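Local coordinates for protein N-acetylglucosaminidase (Paenibacillus barengoltzii, PDB 6INX) that probably hydrolyses glycosidic bonds of N-acetylglucosamine as a family 18 glycoside hydrolase, perhaps including those in the chitobiose core of N-glycans, at residues 201-204 with 209-212; 234-239 with 332-337; 243-246 with 252-255; 271-276 with 298-303; 279-284 with 288-293. All coordinates share one frame; numbering follows the deposited sequence.

Interaction 1. Residues 201-204 with 209-212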
# COMPACT_ATOMS: atom_id res chain seq x y z
N LEU A 201 -10.42 8.35 -9.51
CA LEU A 201 -11.01 9.39 -8.69
C LEU A 201 -11.34 8.89 -7.28
O LEU A 201 -10.99 9.54 -6.29
CB LEU A 201 -12.25 9.96 -9.38
CG LEU A 201 -12.93 11.09 -8.62
CD1 LEU A 201 -11.94 12.22 -8.35
CD2 LEU A 201 -14.13 11.61 -9.40
N TYR A 202 -12.05 7.76 -7.17
CA TYR A 202 -12.45 7.25 -5.86
C TYR A 202 -11.91 5.85 -5.63
O TYR A 202 -11.65 5.09 -6.56
CB TYR A 202 -13.99 7.19 -5.70
CG TYR A 202 -14.69 8.52 -5.76
CD1 TYR A 202 -14.62 9.43 -4.72
CD2 TYR A 202 -15.45 8.86 -6.87
CE1 TYR A 202 -15.29 10.65 -4.79
CE2 TYR A 202 -16.11 10.07 -6.95
CZ TYR A 202 -16.03 10.96 -5.91
OH TYR A 202 -16.70 12.16 -6.00
N THR A 203 -11.78 5.50 -4.35
CA THR A 203 -11.34 4.16 -3.96
C THR A 203 -12.48 3.17 -4.13
O THR A 203 -13.63 3.46 -3.80
CB THR A 203 -10.86 4.19 -2.51
OG1 THR A 203 -9.79 5.14 -2.40
CG2 THR A 203 -10.36 2.81 -2.07
N GLY A 204 -12.17 2.00 -4.68
CA GLY A 204 -13.16 0.98 -4.94
C GLY A 204 -13.20 -0.12 -3.89
O GLY A 204 -12.18 -0.49 -3.31
N PHE A 209 -5.40 -2.11 -2.05
CA PHE A 209 -4.76 -0.81 -2.04
C PHE A 209 -5.85 0.25 -2.02
O PHE A 209 -6.84 0.13 -2.75
CB PHE A 209 -3.87 -0.68 -3.27
CG PHE A 209 -2.74 -1.67 -3.29
CD1 PHE A 209 -1.51 -1.34 -2.73
CD2 PHE A 209 -2.90 -2.93 -3.83
CE1 PHE A 209 -0.47 -2.25 -2.72
CE2 PHE A 209 -1.85 -3.85 -3.82
CZ PHE A 209 -0.64 -3.50 -3.27
N ARG A 210 -5.72 1.24 -1.13
CA ARG A 210 -6.84 2.11 -0.79
C ARG A 210 -6.70 3.54 -1.31
O ARG A 210 -7.55 4.38 -0.99
CB ARG A 210 -7.10 2.10 0.72
CG ARG A 210 -7.20 0.69 1.33
CD ARG A 210 -8.30 -0.16 0.70
NE ARG A 210 -9.63 0.39 0.95
CZ ARG A 210 -10.69 0.13 0.19
NH1 ARG A 210 -10.58 -0.67 -0.86
NH2 ARG A 210 -11.86 0.69 0.50
N ILE A 211 -5.67 3.84 -2.10
CA ILE A 211 -5.44 5.20 -2.57
C ILE A 211 -6.34 5.53 -3.77
O ILE A 211 -6.83 4.65 -4.48
CB ILE A 211 -3.95 5.41 -2.88
CG1 ILE A 211 -3.57 6.90 -2.96
CG2 ILE A 211 -3.57 4.69 -4.16
CD1 ILE A 211 -3.85 7.72 -1.70
N SER A 212 -6.56 6.83 -3.97
CA SER A 212 -7.39 7.38 -5.03
C SER A 212 -7.15 8.89 -5.00
O SER A 212 -6.51 9.40 -4.08
CB SER A 212 -8.88 7.07 -4.81
OG SER A 212 -9.35 7.70 -3.63
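Thr203 makes the tight centre of this contact through its hydroxyl, which both gives and takes a hydrogen bond. Thr203 OG1 donates to Arg210 O at 2.8 Å and accepts from Ser212 OG at 2.9 Å. The donor stands well above the Arg210 carbonyl plane, 52° out of it. The torsion of Thr203 (chi1 -58°) sets OG1 beside its own backbone N and sends CG2 toward the Arg210 side chain. Ser212 fills the rest of the tight end. Its CB lies 3.4 Å from Tyr202 C and also packs near Leu201 O.

Both segments belong to the long loop between strand 179-183 and helix 213-222 of the family 18 (beta/alpha)8 barrel. Ser212 is the N-cap of that helix, and its OG also takes a bond from Ala215 N.

The more exposed end is built on Arg210. Its chain bends at chi2 and chi3, which folds the guanidinium back against Thr203. Thr203 CG2 sits over the middle of one guanidinium face, 3.5 Å from Arg210 CZ. Arg210 NH1 reaches Gly204 O at 2.9 Å in a bent bond, 141° at the hydrogen, and also bonds Asp207 O. Arg210 NE forms a salt bridge with Asp166 of the second subunit. On the solvent side, the partly exposed Phe209 ring turns from segment 201-204 and packs on Phe209 of the second subunit. The Tyr202 ring is also partly exposed and carries Leu201 CG over one face.

Interaction 2. Residues 234-239 with 332-337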
# COMPACT_ATOMS: atom_id res chain seq x y z
N ALA A 234 -4.34 14.05 -13.84
CA ALA A 234 -4.92 13.21 -14.88
C ALA A 234 -3.81 12.65 -15.74
O ALA A 234 -2.79 13.31 -15.97
CB ALA A 234 -5.88 14.00 -15.79
N ALA A 235 -4.00 11.43 -16.22
CA ALA A 235 -2.99 10.72 -16.97
C ALA A 235 -3.48 10.51 -18.39
O ALA A 235 -4.57 9.99 -18.60
CB ALA A 235 -2.69 9.37 -16.33
N PHE A 236 -2.66 10.91 -19.36
CA PHE A 236 -2.93 10.65 -20.78
C PHE A 236 -2.33 9.33 -21.26
O PHE A 236 -2.03 9.18 -22.46
CB PHE A 236 -2.43 11.82 -21.64
CG PHE A 236 -3.21 13.11 -21.49
CD1 PHE A 236 -4.19 13.28 -20.53
CD2 PHE A 236 -2.92 14.17 -22.34
CE1 PHE A 236 -4.89 14.49 -20.43
CE2 PHE A 236 -3.62 15.37 -22.24
CZ PHE A 236 -4.58 15.53 -21.29
N TYR A 237 -2.16 8.36 -20.37
CA TYR A 237 -1.52 7.09 -20.69
C TYR A 237 -2.01 6.06 -19.69
O TYR A 237 -2.63 6.40 -18.67
CB TYR A 237 0.02 7.21 -20.62
CG TYR A 237 0.44 7.45 -19.19
CD1 TYR A 237 0.40 8.73 -18.66
CD2 TYR A 237 0.78 6.39 -18.35
CE1 TYR A 237 0.72 8.96 -17.33
CE2 TYR A 237 1.11 6.62 -17.03
CZ TYR A 237 1.07 7.90 -16.53
OH TYR A 237 1.37 8.13 -15.22
N SER A 238 -1.68 4.80 -19.95
CA SER A 238 -2.17 3.68 -19.16
C SER A 238 -1.08 3.01 -18.35
O SER A 238 0.12 3.14 -18.61
CB SER A 238 -2.84 2.64 -20.07
OG SER A 238 -1.90 2.00 -20.92
N ARG A 239 -1.52 2.24 -17.35
CA ARG A 239 -0.71 1.23 -16.69
C ARG A 239 -1.30 -0.13 -17.02
O ARG A 239 -2.51 -0.26 -17.21
CB ARG A 239 -0.72 1.44 -15.16
CG ARG A 239 0.21 2.56 -14.67
CD ARG A 239 1.65 2.09 -14.63
NE ARG A 239 2.57 3.20 -14.39
CZ ARG A 239 3.87 3.05 -14.19
NH1 ARG A 239 4.42 1.84 -14.17
NH2 ARG A 239 4.63 4.13 -13.99
N HIS A 332 -6.10 14.79 -29.21
CA HIS A 332 -6.43 16.09 -28.62
C HIS A 332 -7.70 16.08 -27.78
O HIS A 332 -8.08 17.13 -27.23
CB HIS A 332 -6.49 17.22 -29.66
CG HIS A 332 -5.41 17.13 -30.70
ND1 HIS A 332 -4.09 17.41 -30.42
CD2 HIS A 332 -5.46 16.80 -32.01
CE1 HIS A 332 -3.37 17.24 -31.52
NE2 HIS A 332 -4.17 16.88 -32.50
N ARG A 333 -8.35 14.93 -27.61
CA ARG A 333 -9.64 14.88 -26.94
C ARG A 333 -9.52 15.07 -25.44
O ARG A 333 -10.42 15.65 -24.81
CB ARG A 333 -10.36 13.57 -27.28
CG ARG A 333 -10.40 13.28 -28.78
CD ARG A 333 -11.58 12.39 -29.19
NE ARG A 333 -11.47 11.03 -28.67
CZ ARG A 333 -11.00 9.99 -29.37
NH1 ARG A 333 -10.59 10.15 -30.63
NH2 ARG A 333 -10.94 8.80 -28.80
N LEU A 334 -8.42 14.60 -24.83
CA LEU A 334 -8.34 14.63 -23.37
C LEU A 334 -8.10 16.05 -22.86
O LEU A 334 -8.71 16.46 -21.86
CB LEU A 334 -7.27 13.65 -22.88
CG LEU A 334 -7.51 12.17 -23.18
CD1 LEU A 334 -6.50 11.30 -22.44
CD2 LEU A 334 -8.94 11.76 -22.82
N LEU A 335 -7.26 16.82 -23.55
CA LEU A 335 -7.11 18.23 -23.19
C LEU A 335 -8.41 18.99 -23.41
O LEU A 335 -8.79 19.83 -22.59
CB LEU A 335 -5.97 18.86 -23.99
CG LEU A 335 -5.82 20.38 -23.85
CD1 LEU A 335 -5.74 20.81 -22.38
CD2 LEU A 335 -4.61 20.86 -24.62
N ASP A 336 -9.12 18.71 -24.50
CA ASP A 336 -10.42 19.36 -24.71
C ASP A 336 -11.39 19.05 -23.58
O ASP A 336 -12.08 19.94 -23.08
CB ASP A 336 -11.00 18.92 -26.05
CG ASP A 336 -11.53 20.07 -26.86
OD1 ASP A 336 -11.06 21.21 -26.66
OD2 ASP A 336 -12.43 19.85 -27.70
N ALA A 337 -11.44 17.78 -23.15
CA ALA A 337 -12.33 17.41 -22.06
C ALA A 337 -11.98 18.14 -20.77
O ALA A 337 -12.87 18.58 -20.03
CB ALA A 337 -12.27 15.89 -21.84
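Leu334, whose backbone N is held by Asp329 OD2, lies against the ring of Phe236. Ala337 N donates to Arg333 O at 2.9 Å, a sound helical bond spanning the turn that carries Leu334. No hydrogen bond crosses between the two segments. The contact joins the end of barrel strand 230-235 of the (beta/alpha)8 fold, at the break before strand 237-241, to the start of the C-terminal helix 333-341. Phe236 sits at that short break.

The packing is a CH-pi contact. Leu334 CB lies over one face of the Phe236 ring, 3.7 Å from its centroid and 21° off the ring normal. It is offset toward the rim, where Phe236 CE1 is 3.5 Å from Leu334 CB. The ring is turned to chi2 8°, which presents this face to the helix. The two side chains run antiparallel alongside one another, which lays Leu334 CD1 along the ring, 3.6 Å from Phe236 CD1.

All four touching residues are buried. The Phe236 ring also stacks with Phe323, on the neighbouring barrel strand. Leu334 packs further on Phe265 of helix 265-272 and on Ile306 of helix 303-316, so helix 333-341 meets both of these helices and the strand end here. Leu335 adds a smaller contact through its backbone: Leu335 N approaches the ring obliquely, 3.7 Å from Phe236 CZ.

Interaction 3. Residues 243-246 with 252-255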
# COMPACT_ATOMS: atom_id res chain seq x y z
N ASP A 243 -0.84 -11.28 -18.16
CA ASP A 243 -1.04 -12.67 -17.73
C ASP A 243 -1.85 -12.75 -16.44
O ASP A 243 -1.47 -13.44 -15.49
CB ASP A 243 0.29 -13.40 -17.65
CG ASP A 243 1.03 -13.39 -18.98
OD1 ASP A 243 0.40 -13.75 -20.00
OD2 ASP A 243 2.21 -13.00 -18.99
N VAL A 244 -2.98 -12.05 -16.42
CA VAL A 244 -3.81 -12.03 -15.23
C VAL A 244 -4.99 -12.98 -15.41
O VAL A 244 -5.50 -13.15 -16.53
CB VAL A 244 -4.25 -10.61 -14.84
CG1 VAL A 244 -3.09 -9.64 -14.96
CG2 VAL A 244 -5.38 -10.16 -15.68
N PRO A 245 -5.42 -13.66 -14.34
CA PRO A 245 -6.55 -14.59 -14.45
C PRO A 245 -7.81 -13.91 -14.97
O PRO A 245 -8.10 -12.75 -14.64
CB PRO A 245 -6.74 -15.07 -13.01
CG PRO A 245 -5.40 -14.90 -12.39
CD PRO A 245 -4.79 -13.69 -13.02
N ASN A 246 -8.59 -14.66 -15.74
CA ASN A 246 -9.84 -14.15 -16.31
C ASN A 246 -10.95 -14.27 -15.27
O ASN A 246 -11.87 -15.08 -15.37
CB ASN A 246 -10.16 -14.91 -17.60
CG ASN A 246 -11.31 -14.28 -18.37
OD1 ASN A 246 -11.81 -13.22 -18.03
ND2 ASN A 246 -11.74 -14.97 -19.42
N TYR A 252 -8.40 -6.42 -9.77
CA TYR A 252 -7.97 -6.93 -8.46
C TYR A 252 -7.53 -8.39 -8.55
O TYR A 252 -7.82 -9.21 -7.68
CB TYR A 252 -9.01 -6.68 -7.35
CG TYR A 252 -9.50 -5.26 -7.35
CD1 TYR A 252 -8.63 -4.21 -7.61
CD2 TYR A 252 -10.84 -4.96 -7.15
CE1 TYR A 252 -9.06 -2.91 -7.63
CE2 TYR A 252 -11.28 -3.65 -7.18
CZ TYR A 252 -10.38 -2.64 -7.43
OH TYR A 252 -10.80 -1.32 -7.49
N GLN A 253 -6.81 -8.70 -9.63
CA GLN A 253 -6.23 -10.01 -9.89
C GLN A 253 -4.71 -9.92 -9.82
O GLN A 253 -4.12 -8.86 -10.03
CB GLN A 253 -6.63 -10.50 -11.28
CG GLN A 253 -8.13 -10.60 -11.50
CD GLN A 253 -8.80 -11.48 -10.48
OE1 GLN A 253 -8.42 -12.64 -10.29
NE2 GLN A 253 -9.80 -10.93 -9.79
N MET A 254 -4.08 -11.06 -9.57
CA MET A 254 -2.64 -11.10 -9.41
C MET A 254 -1.97 -11.45 -10.73
O MET A 254 -2.32 -12.44 -11.38
CB MET A 254 -2.23 -12.13 -8.34
CG MET A 254 -0.76 -12.00 -7.93
SD MET A 254 -0.16 -13.40 -6.97
CE MET A 254 -0.61 -12.86 -5.32
N SER A 255 -1.01 -10.61 -11.14
CA SER A 255 -0.13 -10.82 -12.27
C SER A 255 1.20 -11.38 -11.78
O SER A 255 1.59 -11.14 -10.63
CB SER A 255 0.13 -9.47 -12.95
OG SER A 255 1.07 -9.60 -14.01
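Val244 and Ser255 make the buried apolar part of this contact. Val244 CG1 lies 3.8 Å from Ser255 CB. The valine holds CG1 beside its backbone N, opposite its carbonyl carbon (chi1 -43°), which aims that methyl at the serine. Gln253 CB comes within 4.3 Å of Val244 CB. The other methyl, CG2, packs on Phe292 of strand 288-292.

Contacts of carbon to oxygen form a second group. Pro245 CD sits 3.2 Å from Met254 O, the closest approach between the segments. Gln253 CG lies 3.8 Å from Pro245 O. The proline ring and the glutamine chain pass at a slant, with Pro245 CB 4.0 Å from Gln253 OE1. The glutamine is bent at chi2, which brings its amide back beside Pro245.

Both segments lie in the loop from strand 237-241 to strand 260-264. These strands belong to the antiparallel sheet inserted into the family 18 barrel, consistent with the alpha+beta insertion domain of many relatives. The contact brings two parts of that loop side by side.

No hydrogen bond crosses between the segments; the polar groups bond to neighbouring parts of the chain. Ser255 OG bonds Lys242 O and Gly257 O. Gln253 NE2 bonds Leu251 O, and Gln253 N bonds Thr195 OG1. The exposed Met254 side chain points away from segment 243-246 and packs on Phe191 of the second subunit.

Interaction 4. Residues 271-276 with 298-303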
# COMPACT_ATOMS: atom_id res chain seq x y z
N GLU A 271 -5.91 1.19 -31.00
CA GLU A 271 -5.65 -0.24 -31.03
C GLU A 271 -6.34 -1.04 -29.92
O GLU A 271 -6.46 -2.26 -30.07
CB GLU A 271 -4.13 -0.50 -30.98
CG GLU A 271 -3.66 -1.95 -30.85
CD GLU A 271 -3.51 -2.64 -32.20
OE1 GLU A 271 -2.99 -3.78 -32.22
OE2 GLU A 271 -3.92 -2.06 -33.22
N TYR A 272 -6.80 -0.41 -28.85
CA TYR A 272 -7.20 -1.21 -27.69
C TYR A 272 -8.64 -1.00 -27.24
O TYR A 272 -9.29 -1.97 -26.84
CB TYR A 272 -6.27 -0.92 -26.50
CG TYR A 272 -4.88 -1.49 -26.64
CD1 TYR A 272 -3.90 -0.82 -27.36
CD2 TYR A 272 -4.55 -2.70 -26.05
CE1 TYR A 272 -2.62 -1.33 -27.49
CE2 TYR A 272 -3.27 -3.23 -26.17
CZ TYR A 272 -2.31 -2.53 -26.89
OH TYR A 272 -1.03 -3.03 -27.03
N ILE A 273 -9.15 0.23 -27.24
CA ILE A 273 -10.46 0.49 -26.64
C ILE A 273 -11.52 -0.17 -27.51
O ILE A 273 -11.73 0.23 -28.66
CB ILE A 273 -10.72 1.99 -26.46
CG1 ILE A 273 -9.72 2.60 -25.48
CG2 ILE A 273 -12.16 2.20 -25.96
CD1 ILE A 273 -9.78 4.12 -25.40
N ASP A 274 -12.20 -1.18 -26.96
CA ASP A 274 -13.22 -1.94 -27.68
C ASP A 274 -12.73 -2.44 -29.04
O ASP A 274 -13.42 -2.35 -30.06
CB ASP A 274 -14.53 -1.16 -27.78
CG ASP A 274 -15.24 -1.07 -26.45
OD1 ASP A 274 -15.28 -2.10 -25.73
OD2 ASP A 274 -15.76 0.02 -26.12
N ARG A 275 -11.52 -2.98 -29.05
CA ARG A 275 -10.86 -3.44 -30.26
C ARG A 275 -9.88 -4.55 -29.91
O ARG A 275 -9.39 -4.62 -28.78
CB ARG A 275 -10.10 -2.28 -30.93
CG ARG A 275 -9.62 -2.56 -32.34
CD ARG A 275 -8.99 -1.30 -32.93
NE ARG A 275 -9.84 -0.15 -32.68
CZ ARG A 275 -10.71 0.33 -33.56
NH1 ARG A 275 -10.84 -0.24 -34.75
NH2 ARG A 275 -11.46 1.38 -33.24
N ASN A 276 -9.61 -5.42 -30.88
CA ASN A 276 -8.58 -6.46 -30.76
C ASN A 276 -8.81 -7.37 -29.55
O ASN A 276 -7.85 -7.86 -28.94
CB ASN A 276 -7.17 -5.87 -30.75
CG ASN A 276 -6.75 -5.39 -32.12
OD1 ASN A 276 -6.77 -6.15 -33.09
ND2 ASN A 276 -6.37 -4.12 -32.21
N ILE A 298 -5.69 -3.19 -18.49
CA ILE A 298 -5.20 -1.84 -18.80
C ILE A 298 -6.05 -0.82 -18.05
O ILE A 298 -7.27 -0.80 -18.20
CB ILE A 298 -5.25 -1.57 -20.31
CG1 ILE A 298 -4.29 -2.51 -21.04
CG2 ILE A 298 -4.92 -0.10 -20.60
CD1 ILE A 298 -4.37 -2.48 -22.58
N SER A 299 -5.39 0.04 -17.27
CA SER A 299 -6.04 1.12 -16.54
C SER A 299 -5.68 2.45 -17.19
O SER A 299 -4.52 2.68 -17.51
CB SER A 299 -5.52 1.14 -15.10
OG SER A 299 -5.88 2.34 -14.47
N TYR A 300 -6.66 3.35 -17.33
CA TYR A 300 -6.38 4.62 -18.02
C TYR A 300 -7.41 5.66 -17.59
O TYR A 300 -8.33 5.38 -16.84
CB TYR A 300 -6.35 4.41 -19.54
CG TYR A 300 -7.68 4.08 -20.19
CD1 TYR A 300 -8.34 2.89 -19.92
CD2 TYR A 300 -8.26 4.96 -21.10
CE1 TYR A 300 -9.55 2.59 -20.53
CE2 TYR A 300 -9.47 4.66 -21.72
CZ TYR A 300 -10.11 3.47 -21.43
OH TYR A 300 -11.31 3.16 -22.04
N ASP A 301 -7.20 6.90 -18.08
CA ASP A 301 -8.14 8.01 -17.96
C ASP A 301 -8.76 8.26 -19.33
O ASP A 301 -8.09 8.13 -20.37
CB ASP A 301 -7.38 9.31 -17.58
CG ASP A 301 -7.68 9.81 -16.16
OD1 ASP A 301 -8.67 9.39 -15.53
OD2 ASP A 301 -6.89 10.65 -15.67
N ASP A 302 -10.04 8.62 -19.35
CA ASP A 302 -10.65 9.03 -20.62
C ASP A 302 -11.47 10.30 -20.43
O ASP A 302 -11.40 10.92 -19.37
CB ASP A 302 -11.45 7.88 -21.25
CG ASP A 302 -12.69 7.48 -20.46
OD1 ASP A 302 -13.01 8.10 -19.43
OD2 ASP A 302 -13.37 6.52 -20.88
N GLU A 303 -12.25 10.70 -21.44
CA GLU A 303 -13.06 11.91 -21.28
C GLU A 303 -14.08 11.76 -20.16
O GLU A 303 -14.41 12.74 -19.49
CB GLU A 303 -13.75 12.26 -22.60
CG GLU A 303 -12.80 12.47 -23.78
CD GLU A 303 -12.60 11.21 -24.60
OE1 GLU A 303 -12.39 10.11 -24.03
OE2 GLU A 303 -12.64 11.31 -25.84
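This is an apolar contact in which Tyr272 and Ile273 meet Ile298 and Tyr300. It lies in the insertion of the family 18 barrel, where the end of helix 265-272 covers the antiparallel sheet near strand 297-299.

Two separate pairs do the touching. Ile298 reaches out with its delta methyl, and CD1 lies 3.5 Å from Tyr272 CD2 and 3.8 Å from Tyr272 CE2. Ile298 comes in nearly perpendicular to the tyrosine side chain. In the second pair Ile273 CD1 approaches Tyr300 CE2 at 3.7 Å. Ile273 CG1 is 3.8 Å from Tyr300 OH, so the isoleucine meets the phenol end of the ring at a slant. The extended outer torsion of Ile273 (chi2 171°) carries CD1 out to the ring. Leu268 of helix 265-272 packs on Ile273, Ile298 and Tyr300, and links the pairs. Phe278 meets the Tyr272 ring edge to face.

Tyr272 and Ile273 also open a type II turn that runs from Tyr272 to Arg275. Asn276 ND2 then donates to Glu271 O at 2.8 Å, a straight bond of 171° on a lone pair of that oxygen. This bond ties the loop back to the helix.

No hydrogen bond crosses between the segments. Across them the fit rests on methyl groups and rings, so it depends on shape and burial more than on directed bonds.

Interaction 5. Residues 279-284 with 288-293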
# COMPACT_ATOMS: atom_id res chain seq x y z
N VAL A 279 -12.22 -5.35 -24.13
CA VAL A 279 -13.52 -4.77 -23.82
C VAL A 279 -13.32 -3.63 -22.83
O VAL A 279 -12.59 -3.79 -21.84
CB VAL A 279 -14.47 -5.83 -23.26
CG1 VAL A 279 -15.81 -5.21 -22.94
CG2 VAL A 279 -14.61 -6.98 -24.25
N ARG A 280 -13.96 -2.49 -23.08
CA ARG A 280 -13.96 -1.41 -22.11
C ARG A 280 -15.05 -1.62 -21.07
O ARG A 280 -16.22 -1.85 -21.41
CB ARG A 280 -14.15 -0.06 -22.80
CG ARG A 280 -14.25 1.11 -21.81
CD ARG A 280 -14.71 2.36 -22.51
NE ARG A 280 -14.69 3.56 -21.67
CZ ARG A 280 -15.69 3.96 -20.89
NH1 ARG A 280 -16.81 3.23 -20.78
NH2 ARG A 280 -15.59 5.08 -20.18
N TYR A 281 -14.66 -1.53 -19.81
CA TYR A 281 -15.56 -1.55 -18.68
C TYR A 281 -15.46 -0.23 -17.94
O TYR A 281 -14.44 0.46 -17.99
CB TYR A 281 -15.21 -2.71 -17.74
CG TYR A 281 -15.32 -4.05 -18.43
CD1 TYR A 281 -16.56 -4.60 -18.73
CD2 TYR A 281 -14.18 -4.75 -18.81
CE1 TYR A 281 -16.66 -5.81 -19.36
CE2 TYR A 281 -14.27 -5.97 -19.44
CZ TYR A 281 -15.52 -6.50 -19.71
OH TYR A 281 -15.62 -7.71 -20.36
N TRP A 282 -16.55 0.14 -17.27
CA TRP A 282 -16.61 1.34 -16.46
C TRP A 282 -16.82 0.93 -15.01
O TRP A 282 -17.76 0.19 -14.70
CB TRP A 282 -17.73 2.27 -16.93
CG TRP A 282 -17.90 3.51 -16.09
CD1 TRP A 282 -18.89 3.77 -15.20
CD2 TRP A 282 -17.02 4.65 -16.05
NE1 TRP A 282 -18.70 5.00 -14.61
CE2 TRP A 282 -17.56 5.56 -15.12
CE3 TRP A 282 -15.85 4.99 -16.72
CZ2 TRP A 282 -16.96 6.79 -14.85
CZ3 TRP A 282 -15.25 6.22 -16.44
CH2 TRP A 282 -15.81 7.09 -15.52
N ASP A 283 -15.93 1.39 -14.13
CA ASP A 283 -16.07 1.17 -12.69
C ASP A 283 -16.87 2.33 -12.13
O ASP A 283 -16.36 3.45 -11.97
CB ASP A 283 -14.68 1.07 -12.06
CG ASP A 283 -14.72 0.67 -10.60
OD1 ASP A 283 -15.68 1.07 -9.91
OD2 ASP A 283 -13.78 -0.02 -10.16
N GLU A 284 -18.15 2.08 -11.84
CA GLU A 284 -19.04 3.13 -11.37
C GLU A 284 -18.69 3.62 -9.97
O GLU A 284 -19.11 4.71 -9.59
CB GLU A 284 -20.50 2.66 -11.39
CG GLU A 284 -21.07 2.45 -12.79
CD GLU A 284 -22.55 2.11 -12.77
OE1 GLU A 284 -23.35 2.94 -12.26
OE2 GLU A 284 -22.92 1.03 -13.27
N ALA A 288 -13.76 5.19 -13.08
CA ALA A 288 -12.58 4.94 -13.90
C ALA A 288 -12.85 3.88 -14.96
O ALA A 288 -13.52 2.87 -14.68
CB ALA A 288 -11.40 4.48 -13.03
N PRO A 289 -12.33 4.07 -16.18
CA PRO A 289 -12.44 3.04 -17.20
C PRO A 289 -11.26 2.08 -17.16
O PRO A 289 -10.16 2.41 -16.72
CB PRO A 289 -12.38 3.87 -18.49
CG PRO A 289 -11.34 4.92 -18.16
CD PRO A 289 -11.63 5.27 -16.68
N TYR A 290 -11.50 0.86 -17.65
CA TYR A 290 -10.44 -0.13 -17.76
C TYR A 290 -10.74 -1.06 -18.92
O TYR A 290 -11.90 -1.21 -19.34
CB TYR A 290 -10.21 -0.90 -16.45
CG TYR A 290 -11.40 -1.68 -15.90
CD1 TYR A 290 -12.43 -1.03 -15.24
CD2 TYR A 290 -11.43 -3.06 -15.98
CE1 TYR A 290 -13.50 -1.75 -14.70
CE2 TYR A 290 -12.49 -3.79 -15.45
CZ TYR A 290 -13.52 -3.12 -14.81
OH TYR A 290 -14.57 -3.85 -14.28
N LEU A 291 -9.69 -1.69 -19.45
CA LEU A 291 -9.80 -2.61 -20.57
C LEU A 291 -9.32 -3.99 -20.14
O LEU A 291 -8.36 -4.11 -19.37
CB LEU A 291 -8.92 -2.18 -21.74
CG LEU A 291 -9.08 -0.74 -22.23
CD1 LEU A 291 -8.20 -0.52 -23.46
CD2 LEU A 291 -10.53 -0.44 -22.55
N PHE A 292 -9.98 -5.03 -20.64
CA PHE A 292 -9.55 -6.39 -20.38
C PHE A 292 -9.94 -7.25 -21.57
O PHE A 292 -11.05 -7.13 -22.09
CB PHE A 292 -10.23 -6.94 -19.11
CG PHE A 292 -9.61 -8.20 -18.59
CD1 PHE A 292 -8.25 -8.27 -18.36
CD2 PHE A 292 -10.39 -9.31 -18.31
CE1 PHE A 292 -7.67 -9.43 -17.88
CE2 PHE A 292 -9.81 -10.48 -17.80
CZ PHE A 292 -8.45 -10.53 -17.58
N ASP A 293 -9.03 -8.14 -21.97
CA ASP A 293 -9.28 -9.07 -23.07
C ASP A 293 -9.29 -10.52 -22.60
O ASP A 293 -9.27 -11.43 -23.44
CB ASP A 293 -8.23 -8.90 -24.17
CG ASP A 293 -6.87 -9.47 -23.78
OD1 ASP A 293 -6.58 -9.61 -22.57
OD2 ASP A 293 -6.06 -9.78 -24.68
O HOH W 1 -16.82 -2.46 -13.60
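The Tyr290 ring carries Tyr281 CB over one face, with CB 3.7 Å from the ring centroid. At its edge lie Asp283 N and, in the ring plane, a water. The water is 2.7 Å from Tyr290 OH and donates to Trp282 O at 3.0 Å, which ties the phenol end to the opposite strand. Tyr290 CG stands between its backbone N and carbonyl carbon (chi1 60°), a torsion that leans the ring across the neighbouring strand. The Tyr281 ring has Val279 CG1 over one face and Phe292 CB at its edge. Its plane meets that of Tyr290 obliquely.

On the other face of the sheet, the Trp282 ring covers Ala288 N, and Trp282 CZ3 lies 3.8 Å from Pro289 CD. Arg280 runs extended past Pro289 CB to a salt bridge with Asp302. Leu291 CD2 packs on Arg280 CB at 3.6 Å.

Three hydrogen-bonded pairs hold the backbones. Tyr281 N donates to Tyr290 O at 2.8 Å in an almost straight bond, 177°. Val279 with Phe292 and Asp283 with Ala288 complete the ladder, though the return bond from Ala288 N is weak. Asp283 OD1 takes hydrogen bonds from Glu285 N and Ala286 N in the connecting turn, and OD2 bonds His197 NE2. This is an antiparallel beta hairpin, and strand 279-283 is the outermost strand, within this chain, of the five-stranded sheet inserted into the barrel.

Overall arrangement
Interaction 1 comes first and closes a short loop between strand 179-183 and helix 213-222. Interaction 2 opens next, at the end of barrel strand 230-235, and closes far along the chain at the C-terminal helix. Interactions 3, 4 and 5 all fall within that span, and interaction 5 lies inside interaction 4. Interaction 3 pairs parts of one loop and packs against the hairpin of interaction 5. Interactions 4 and 5 adjoin in the antiparallel sheet. Interaction 2 reaches the same sheet beside interaction 4, where strands 237-241 and 297-299 are neighbours and Arg239 O probably accepts a hydrogen bond from Ser299 N. Interactions 1 and 3 both touch the second subunit.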